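Local coordinates for GH5 (Bacteroidetes bacterium AC2a, PDB 4YHE), which probably hydrolyses beta-1,4-glucosidic bonds of cellulose, as a family 5 glycoside hydrolase linked with a polysaccharide utilization locus, at residues R1-Q9 and F281-P290; I68-I76 and Q137-I146. All blocks are in the same frame, centred on the assembly; numbering follows the deposited sequence.

Interaction 1: residues R1-Q9 and F281-P290; sequences RPMDNEAVQ and FNMYIRRGVP
Pro-2 and Gly-288 bring their backbones to within 4.3 Å CA to CA, and Val-8 and Pro-290 come almost as near, so the N-terminal segment lies along the turn that leaves helix 270-285. Asn-5 makes the direct polar link: its ND2 donates to Gly-288 O at 3.0 Å, nearly straight at 163°, on a lone pair in the carbonyl plane. The same amide caps helix 6-13, OD1 accepting from Val-8 N. Gly-288, with positive phi, is the C-prime residue of a Schellman motif, and this helix end feeds strand 291-296 of the beta/alpha barrel. Exchanging Asn-5 for an alanine would remove donor and acceptor together, and the start of helix 6-13 would probably be less firmly held against the turn at Gly-288. Val-8 CG2 rests 3.7 Å from Gly-288 C, and Ala-7 CB meets Pro-290 CD at 3.8 Å. Met-3 CB packs on Ile-285 CG2; chi1 of 77° and an extended chi2 bring SD beside the edge of the Phe-281 ring, 5.3 Å from its centroid, a Met-aromatic contact, and the bend at chi3 sets CE near Phe-281 CZ. One water accepts from Met-3 N and donates to Arg-286 O, 2.8 Å from each.

Interaction 2: residues I68-I76 and Q137-I146; sequences IGNAPTYAI and QELTMIWLQI
Tyr-74 lies against helix 129-149 at Glu-138 and Met-141, where the loop that follows strand 57-60 of the beta/alpha barrel and leads to helix 78-93 folds over the helix surface. The tight part is centred on the ring. Glu-138 CB sits over one face, 3.7 Å from the centroid and 8° off the normal, a CH-pi contact, while Ala-71 CA covers the opposite face. Glu-138 swings its CG away from the backbone N and stays extended, so that it runs across the ring and lays its carboxylate nearly parallel over the CD1-CE1 side, OE1 3.2 Å from Tyr-74 CE1, the planes 17° apart. Met-141 CG comes to the ring edge, near its plane. Beside the ring the isoleucines close up: the CD1 atoms of Ile-68 and Ile-142 meet at 3.6 Å, their side chains crossing at about a right angle, and Ile-76 CD1 reaches Ile-142 CG2 and Ile-146 CG1. Trp-119 flanks both Glu-138 and Ile-142.

The solvent side is looser. Pro-72 and Thr-73, both exposed, offer mainly carbonyl oxygens to the aliphatic part of Met-141, and exposed Gln-137 is joined to Tyr-74 OH through a water lying 2.8 Å from both OE1 and OH. The other end is tight again: Gln-145 fastens the loop with both halves of its amide. NE2 donates to Tyr-74 O from above the carbonyl plane and also to Met-141 O in its own helix, which fixes the amide's rotation; OE1, on a lone pair in its carbonyl plane, accepts from Ile-76 N at 2.8 Å and 168°.

Overall arrangement
The two contacts show how elements outside an eight-stranded barrel pack on one another at separate places. Their centres lie 34 Å apart and their nearest atoms about 16 Å, so they do not touch; the centres are 19 Å (interaction 1) and 23 Å (interaction 2) from that of the chain. Both segments of interaction 2 fall in the 271 residues between the two segments of interaction 1. In family 5 enzymes the two catalytic glutamates lie at the C-terminal ends of the fourth and seventh strands, here 157-160 and 291-296; interaction 1 lies at the opposite, N-terminal end of the seventh, and interaction 2 involves the helix leading to the fourth, so both are probably outside the catalytic centre.

Interaction 1: residues R1-Q9 and F281-P290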
loop_
_atom_site.group_PDB
_atom_site.type_symbol
_atom_site.label_atom_id
_atom_site.label_comp_id
_atom_site.label_asym_id
_atom_site.label_seq_id
_atom_site.Cartn_x
_atom_site.Cartn_y
_atom_site.Cartn_z
ATOM N N ARG A 1 19.588 19.225 6.820
ATOM C CA ARG A 1 19.099 17.875 7.263
ATOM C C ARG A 1 18.568 17.048 6.096
ATOM O O ARG A 1 17.695 17.500 5.375
ATOM C CB ARG A 1 17.961 18.018 8.261
ATOM C CG ARG A 1 18.314 18.679 9.581
ATOM C CD ARG A 1 17.162 18.548 10.560
ATOM N NE ARG A 1 15.928 19.103 10.007
ATOM C CZ ARG A 1 14.712 18.978 10.547
ATOM N NH1 ARG A 1 14.516 18.317 11.679
ATOM N NH2 ARG A 1 13.672 19.539 9.949
ATOM N N PRO A 2 19.065 15.812 5.920
ATOM C CA PRO A 2 18.501 14.967 4.848
ATOM C C PRO A 2 16.982 14.778 4.910
ATOM O O PRO A 2 16.350 14.700 3.867
ATOM C CB PRO A 2 19.218 13.637 5.020
ATOM C CG PRO A 2 20.489 13.980 5.734
ATOM C CD PRO A 2 20.265 15.231 6.528
ATOM N N MET A 3 16.396 14.735 6.095
ATOM C CA MET A 3 14.939 14.599 6.194
ATOM C C MET A 3 14.175 15.825 5.650
ATOM O O MET A 3 12.956 15.777 5.508
ATOM C CB MET A 3 14.512 14.340 7.628
ATOM C CG MET A 3 14.510 15.551 8.545
ATOM S SD MET A 3 13.882 15.104 10.167
ATOM C CE MET A 3 15.410 14.805 10.985
ATOM N N ASP A 4 14.882 16.916 5.355
ATOM C CA ASP A 4 14.241 18.108 4.796
ATOM C C ASP A 4 14.360 18.129 3.295
ATOM O O ASP A 4 13.910 19.084 2.673
ATOM C CB ASP A 4 14.852 19.400 5.382
ATOM C CG ASP A 4 14.565 19.567 6.836
ATOM O OD1 ASP A 4 13.497 19.149 7.271
ATOM O OD2 ASP A 4 15.381 20.138 7.575
ATOM N N ASN A 5 14.901 17.076 2.682
ATOM C CA ASN A 5 15.164 17.137 1.273
ATOM C C ASN A 5 13.878 17.059 0.388
ATOM O O ASN A 5 12.774 16.929 0.892
ATOM C CB ASN A 5 16.231 16.126 0.867
ATOM C CG ASN A 5 15.708 14.707 0.842
ATOM O OD1 ASN A 5 14.519 14.462 1.072
ATOM N ND2 ASN A 5 16.585 13.776 0.555
ATOM N N GLU A 6 14.047 17.222 -0.917
ATOM C CA GLU A 6 12.925 17.280 -1.860
ATOM C C GLU A 6 12.147 15.933 -1.869
ATOM O O GLU A 6 10.925 15.913 -1.899
ATOM C CB GLU A 6 13.456 17.653 -3.253
ATOM C CG GLU A 6 12.415 17.817 -4.349
ATOM C CD GLU A 6 12.985 17.781 -5.786
ATOM O OE1 GLU A 6 14.226 17.781 -5.966
ATOM O OE2 GLU A 6 12.179 17.739 -6.754
ATOM N N ALA A 7 12.866 14.823 -1.801
ATOM C CA ALA A 7 12.237 13.510 -1.802
ATOM C C ALA A 7 11.283 13.295 -0.644
ATOM O O ALA A 7 10.160 12.838 -0.875
ATOM C CB ALA A 7 13.282 12.422 -1.841
ATOM N N VAL A 8 11.704 13.611 0.585
ATOM C CA VAL A 8 10.883 13.389 1.759
ATOM C C VAL A 8 9.707 14.335 1.721
ATOM O O VAL A 8 8.621 13.971 2.151
ATOM C CB VAL A 8 11.663 13.530 3.084
ATOM C CG1 VAL A 8 10.743 13.468 4.295
ATOM C CG2 VAL A 8 12.730 12.437 3.171
ATOM N N GLN A 9 9.933 15.562 1.233
ATOM C CA GLN A 9 8.835 16.488 1.017
ATOM C C GLN A 9 7.787 15.866 0.106
ATOM O O GLN A 9 6.587 15.965 0.393
ATOM C CB GLN A 9 9.317 17.799 0.378
ATOM C CG GLN A 9 9.741 18.882 1.356
ATOM C CD GLN A 9 10.195 20.152 0.617
ATOM O OE1 GLN A 9 11.387 20.472 0.588
ATOM N NE2 GLN A 9 9.258 20.839 -0.025
ATOM N N PHE A 281 11.662 5.488 10.447
ATOM C CA PHE A 281 12.174 6.846 10.511
ATOM C C PHE A 281 13.688 6.856 10.506
ATOM O O PHE A 281 14.297 7.508 9.676
ATOM C CB PHE A 281 11.629 7.566 11.704
ATOM C CG PHE A 281 12.176 8.966 11.834
ATOM C CD1 PHE A 281 11.608 10.016 11.127
ATOM C CD2 PHE A 281 13.284 9.209 12.616
ATOM C CE1 PHE A 281 12.116 11.289 11.216
ATOM C CE2 PHE A 281 13.809 10.492 12.716
ATOM C CZ PHE A 281 13.229 11.524 12.016
ATOM N N ASN A 282 14.310 6.053 11.360
ATOM C CA ASN A 282 15.757 6.045 11.458
ATOM C C ASN A 282 16.476 5.439 10.244
ATOM O O ASN A 282 17.568 5.911 9.827
ATOM C CB ASN A 282 16.183 5.332 12.752
ATOM C CG ASN A 282 15.779 6.090 14.000
ATOM O OD1 ASN A 282 15.822 7.312 14.049
ATOM N ND2 ASN A 282 15.395 5.362 15.023
ATOM N N MET A 283 15.901 4.389 9.671
ATOM C CA MET A 283 16.521 3.752 8.529
ATOM C C MET A 283 16.418 4.589 7.241
ATOM O O MET A 283 17.334 4.605 6.438
ATOM C CB MET A 283 15.907 2.376 8.285
ATOM C CG MET A 283 16.642 1.565 7.248
ATOM S SD MET A 283 18.255 1.034 7.868
ATOM C CE MET A 283 18.818 -0.005 6.527
ATOM N N TYR A 284 15.302 5.287 7.056
ATOM C CA TYR A 284 14.980 5.872 5.779
ATOM C C TYR A 284 14.825 7.420 5.918
ATOM O O TYR A 284 15.625 8.177 5.374
ATOM C CB TYR A 284 13.727 5.195 5.186
ATOM C CG TYR A 284 13.903 3.683 4.960
ATOM C CD1 TYR A 284 14.943 3.195 4.200
ATOM C CD2 TYR A 284 13.016 2.765 5.529
ATOM C CE1 TYR A 284 15.104 1.814 3.982
ATOM C CE2 TYR A 284 13.182 1.393 5.356
ATOM C CZ TYR A 284 14.211 0.919 4.592
ATOM O OH TYR A 284 14.366 -0.482 4.421
ATOM N N ILE A 285 13.817 7.862 6.625
ATOM C CA ILE A 285 13.468 9.280 6.623
ATOM C C ILE A 285 14.688 10.120 7.042
ATOM O O ILE A 285 15.022 11.108 6.391
ATOM C CB ILE A 285 12.331 9.601 7.570
ATOM C CG1 ILE A 285 11.032 8.863 7.197
ATOM C CG2 ILE A 285 12.095 11.119 7.633
ATOM C CD1 ILE A 285 10.438 9.201 5.847
ATOM N N ARG A 286 15.328 9.714 8.139
ATOM C CA ARG A 286 16.474 10.436 8.706
ATOM C C ARG A 286 17.632 10.570 7.704
ATOM O O ARG A 286 18.440 11.479 7.807
ATOM C CB ARG A 286 16.902 9.722 10.006
ATOM C CG ARG A 286 17.966 10.414 10.821
ATOM C CD ARG A 286 18.143 9.819 12.216
ATOM N NE ARG A 286 18.599 8.416 12.222
ATOM C CZ ARG A 286 19.012 7.759 13.320
ATOM N NH1 ARG A 286 19.023 8.366 14.500
ATOM N NH2 ARG A 286 19.408 6.485 13.243
ATOM N N ARG A 287 17.682 9.665 6.729
ATOM C CA ARG A 287 18.648 9.632 5.673
ATOM C C ARG A 287 18.148 10.287 4.383
ATOM O O ARG A 287 18.799 10.165 3.368
ATOM C CB ARG A 287 18.991 8.160 5.320
ATOM C CG ARG A 287 19.294 7.278 6.505
ATOM C CD ARG A 287 20.672 7.570 7.058
ATOM N NE ARG A 287 21.722 7.384 6.056
ATOM C CZ ARG A 287 22.149 6.199 5.593
ATOM N NH1 ARG A 287 21.649 5.046 6.031
ATOM N NH2 ARG A 287 23.102 6.163 4.680
ATOM N N GLY A 288 16.998 10.937 4.402
ATOM C CA GLY A 288 16.449 11.556 3.193
ATOM C C GLY A 288 15.764 10.607 2.220
ATOM O O GLY A 288 15.617 10.941 1.026
ATOM N N VAL A 289 15.349 9.444 2.718
ATOM C CA VAL A 289 14.647 8.446 1.888
ATOM C C VAL A 289 13.190 8.408 2.330
ATOM O O VAL A 289 12.908 8.060 3.453
ATOM C CB VAL A 289 15.269 7.018 1.990
ATOM C CG1 VAL A 289 14.399 6.004 1.254
ATOM C CG2 VAL A 289 16.686 6.996 1.428
ATOM N N PRO A 290 12.239 8.777 1.445
ATOM C CA PRO A 290 10.837 8.739 1.895
ATOM C C PRO A 290 10.289 7.341 2.107
ATOM O O PRO A 290 10.730 6.370 1.465
ATOM C CB PRO A 290 10.050 9.436 0.773
ATOM C CG PRO A 290 11.025 9.577 -0.355
ATOM C CD PRO A 290 12.391 9.193 0.055
HETATM O O HOH W 1 17.716 14.092 8.508
#

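Interaction 2: residues I68-I76 and Q137-I146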
loop_
_atom_site.group_PDB
_atom_site.type_symbol
_atom_site.label_atom_id
_atom_site.label_comp_id
_atom_site.label_asym_id
_atom_site.label_seq_id
_atom_site.Cartn_x
_atom_site.Cartn_y
_atom_site.Cartn_z
ATOM N N ILE A 68 -2.225 -10.420 -20.004
ATOM C CA ILE A 68 -0.848 -10.438 -20.426
ATOM C C ILE A 68 -0.717 -11.526 -21.498
ATOM O O ILE A 68 -1.115 -12.683 -21.287
ATOM C CB ILE A 68 0.101 -10.748 -19.243
ATOM C CG1 ILE A 68 -0.130 -9.765 -18.079
ATOM C CG2 ILE A 68 1.550 -10.649 -19.697
ATOM C CD1 ILE A 68 0.549 -10.173 -16.793
ATOM N N GLY A 69 -0.156 -11.160 -22.637
ATOM C CA GLY A 69 0.013 -12.125 -23.730
ATOM C C GLY A 69 1.137 -13.102 -23.448
ATOM O O GLY A 69 1.822 -13.015 -22.419
ATOM N N ASN A 70 1.350 -14.022 -24.389
ATOM C CA ASN A 70 2.396 -15.026 -24.261
ATOM C C ASN A 70 3.774 -14.413 -24.313
ATOM O O ASN A 70 3.970 -13.315 -24.845
ATOM C CB ASN A 70 2.264 -16.099 -25.375
ATOM C CG ASN A 70 1.021 -16.952 -25.215
ATOM O OD1 ASN A 70 0.430 -16.997 -24.140
ATOM N ND2 ASN A 70 0.601 -17.617 -26.290
ATOM N N ALA A 71 4.744 -15.147 -23.765
ATOM C CA ALA A 71 6.135 -14.814 -23.944
ATOM C C ALA A 71 6.397 -14.884 -25.449
ATOM O O ALA A 71 5.696 -15.609 -26.156
ATOM C CB ALA A 71 7.036 -15.790 -23.188
ATOM N N PRO A 72 7.385 -14.132 -25.942
ATOM C CA PRO A 72 8.334 -13.323 -25.193
ATOM C C PRO A 72 7.947 -11.844 -24.994
ATOM O O PRO A 72 8.609 -11.127 -24.243
ATOM C CB PRO A 72 9.580 -13.406 -26.067
ATOM C CG PRO A 72 9.045 -13.457 -27.454
ATOM C CD PRO A 72 7.719 -14.170 -27.376
ATOM N N THR A 73 6.909 -11.378 -25.663
ATOM C CA THR A 73 6.561 -9.969 -25.596
ATOM C C THR A 73 5.647 -9.617 -24.404
ATOM O O THR A 73 5.595 -8.458 -23.996
ATOM C CB THR A 73 5.874 -9.539 -26.889
ATOM O OG1 THR A 73 4.801 -10.440 -27.132
ATOM C CG2 THR A 73 6.854 -9.612 -28.049
ATOM N N TYR A 74 4.923 -10.604 -23.871
ATOM C CA TYR A 74 4.022 -10.380 -22.741
ATOM C C TYR A 74 3.158 -9.126 -22.983
ATOM O O TYR A 74 3.051 -8.229 -22.133
ATOM C CB TYR A 74 4.810 -10.293 -21.420
ATOM C CG TYR A 74 5.648 -11.531 -21.084
ATOM C CD1 TYR A 74 5.062 -12.679 -20.543
ATOM C CD2 TYR A 74 7.024 -11.531 -21.270
ATOM C CE1 TYR A 74 5.831 -13.794 -20.217
ATOM C CE2 TYR A 74 7.795 -12.621 -20.949
ATOM C CZ TYR A 74 7.203 -13.749 -20.419
ATOM O OH TYR A 74 7.994 -14.834 -20.121
ATOM N N ALA A 75 2.527 -9.082 -24.152
ATOM C CA ALA A 75 1.786 -7.897 -24.570
ATOM C C ALA A 75 0.587 -7.670 -23.643
ATOM O O ALA A 75 -0.184 -8.596 -23.399
ATOM C CB ALA A 75 1.307 -8.044 -26.017
ATOM N N ILE A 76 0.430 -6.445 -23.137
ATOM C CA ILE A 76 -0.699 -6.136 -22.285
ATOM C C ILE A 76 -1.899 -5.770 -23.142
ATOM O O ILE A 76 -1.816 -4.899 -23.993
ATOM C CB ILE A 76 -0.413 -4.932 -21.359
ATOM C CG1 ILE A 76 0.752 -5.257 -20.405
ATOM C CG2 ILE A 76 -1.680 -4.534 -20.597
ATOM C CD1 ILE A 76 1.176 -4.063 -19.579
ATOM N N GLN A 137 12.159 -11.234 -17.019
ATOM C CA GLN A 137 11.858 -10.806 -18.398
ATOM C C GLN A 137 10.413 -10.299 -18.502
ATOM O O GLN A 137 10.166 -9.265 -19.133
ATOM C CB GLN A 137 12.065 -11.967 -19.389
ATOM C CG GLN A 137 13.524 -12.305 -19.659
ATOM C CD GLN A 137 13.736 -13.586 -20.482
ATOM O OE1 GLN A 137 12.960 -14.532 -20.422
ATOM N NE2 GLN A 137 14.828 -13.620 -21.229
ATOM N N GLU A 138 9.477 -11.027 -17.871
ATOM C CA GLU A 138 8.050 -10.623 -17.842
ATOM C C GLU A 138 7.888 -9.280 -17.115
ATOM O O GLU A 138 7.226 -8.364 -17.628
ATOM C CB GLU A 138 7.164 -11.737 -17.264
ATOM C CG GLU A 138 5.669 -11.437 -17.312
ATOM C CD GLU A 138 4.747 -12.647 -17.175
ATOM O OE1 GLU A 138 5.204 -13.833 -17.074
ATOM O OE2 GLU A 138 3.511 -12.405 -17.204
ATOM N N LEU A 139 8.565 -9.136 -15.972
ATOM C CA LEU A 139 8.551 -7.879 -15.209
ATOM C C LEU A 139 9.060 -6.718 -16.037
ATOM O O LEU A 139 8.474 -5.634 -16.045
ATOM C CB LEU A 139 9.379 -8.011 -13.899
ATOM C CG LEU A 139 8.723 -8.721 -12.698
ATOM C CD1 LEU A 139 9.745 -8.955 -11.606
ATOM C CD2 LEU A 139 7.539 -7.923 -12.139
ATOM N N THR A 140 10.163 -6.941 -16.739
ATOM C CA THR A 140 10.710 -5.936 -17.619
ATOM C C THR A 140 9.720 -5.544 -18.736
ATOM O O THR A 140 9.463 -4.355 -18.962
ATOM C CB THR A 140 12.064 -6.397 -18.216
ATOM O OG1 THR A 140 12.993 -6.678 -17.146
ATOM C CG2 THR A 140 12.631 -5.350 -19.119
ATOM N N MET A 141 9.160 -6.530 -19.432
ATOM C CA MET A 141 8.209 -6.219 -20.514
ATOM C C MET A 141 6.958 -5.480 -20.016
ATOM O O MET A 141 6.440 -4.558 -20.680
ATOM C CB MET A 141 7.815 -7.516 -21.230
ATOM C CG MET A 141 8.972 -8.168 -21.990
ATOM S SD MET A 141 9.704 -7.086 -23.254
ATOM C CE MET A 141 11.010 -6.181 -22.449
ATOM N N ILE A 142 6.484 -5.865 -18.829
ATOM C CA ILE A 142 5.312 -5.248 -18.276
ATOM C C ILE A 142 5.582 -3.809 -17.884
ATOM O O ILE A 142 4.857 -2.891 -18.316
ATOM C CB ILE A 142 4.726 -6.059 -17.095
ATOM C CG1 ILE A 142 4.132 -7.360 -17.625
ATOM C CG2 ILE A 142 3.659 -5.233 -16.373
ATOM C CD1 ILE A 142 3.602 -8.263 -16.541
ATOM N N TRP A 143 6.624 -3.582 -17.097
ATOM C CA TRP A 143 6.939 -2.228 -16.684
ATOM C C TRP A 143 7.346 -1.309 -17.855
ATOM O O TRP A 143 7.074 -0.109 -17.835
ATOM C CB TRP A 143 7.973 -2.218 -15.535
ATOM C CG TRP A 143 7.299 -2.348 -14.197
ATOM C CD1 TRP A 143 7.446 -3.362 -13.285
ATOM C CD2 TRP A 143 6.353 -1.441 -13.632
ATOM N NE1 TRP A 143 6.699 -3.120 -12.189
ATOM C CE2 TRP A 143 5.976 -1.970 -12.376
ATOM C CE3 TRP A 143 5.764 -0.251 -14.074
ATOM C CZ2 TRP A 143 5.029 -1.359 -11.555
ATOM C CZ3 TRP A 143 4.847 0.393 -13.234
ATOM C CH2 TRP A 143 4.482 -0.171 -11.982
ATOM N N LEU A 144 7.985 -1.870 -18.869
ATOM C CA LEU A 144 8.281 -1.090 -20.067
ATOM C C LEU A 144 6.995 -0.564 -20.711
ATOM O O LEU A 144 6.919 0.606 -21.059
ATOM C CB LEU A 144 9.043 -1.942 -21.074
ATOM C CG LEU A 144 10.559 -2.001 -20.954
ATOM C CD1 LEU A 144 11.098 -2.989 -21.989
ATOM C CD2 LEU A 144 11.183 -0.619 -21.160
ATOM N N GLN A 145 5.988 -1.430 -20.840
ATOM C CA GLN A 145 4.713 -1.046 -21.465
ATOM C C GLN A 145 3.981 -0.016 -20.647
ATOM O O GLN A 145 3.466 0.980 -21.188
ATOM C CB GLN A 145 3.831 -2.275 -21.674
ATOM C CG GLN A 145 4.331 -3.188 -22.770
ATOM C CD GLN A 145 3.573 -4.483 -22.840
ATOM O OE1 GLN A 145 2.465 -4.538 -23.389
ATOM N NE2 GLN A 145 4.157 -5.545 -22.298
ATOM N N ILE A 146 3.935 -0.248 -19.326
ATOM C CA ILE A 146 3.288 0.662 -18.440
ATOM C C ILE A 146 3.947 2.018 -18.514
ATOM O O ILE A 146 3.267 3.025 -18.626
ATOM C CB ILE A 146 3.273 0.166 -16.969
ATOM C CG1 ILE A 146 2.396 -1.077 -16.847
ATOM C CG2 ILE A 146 2.779 1.258 -16.047
ATOM C CD1 ILE A 146 2.530 -1.832 -15.538
HETATM O O HOH W 2 10.366 -14.927 -21.527
#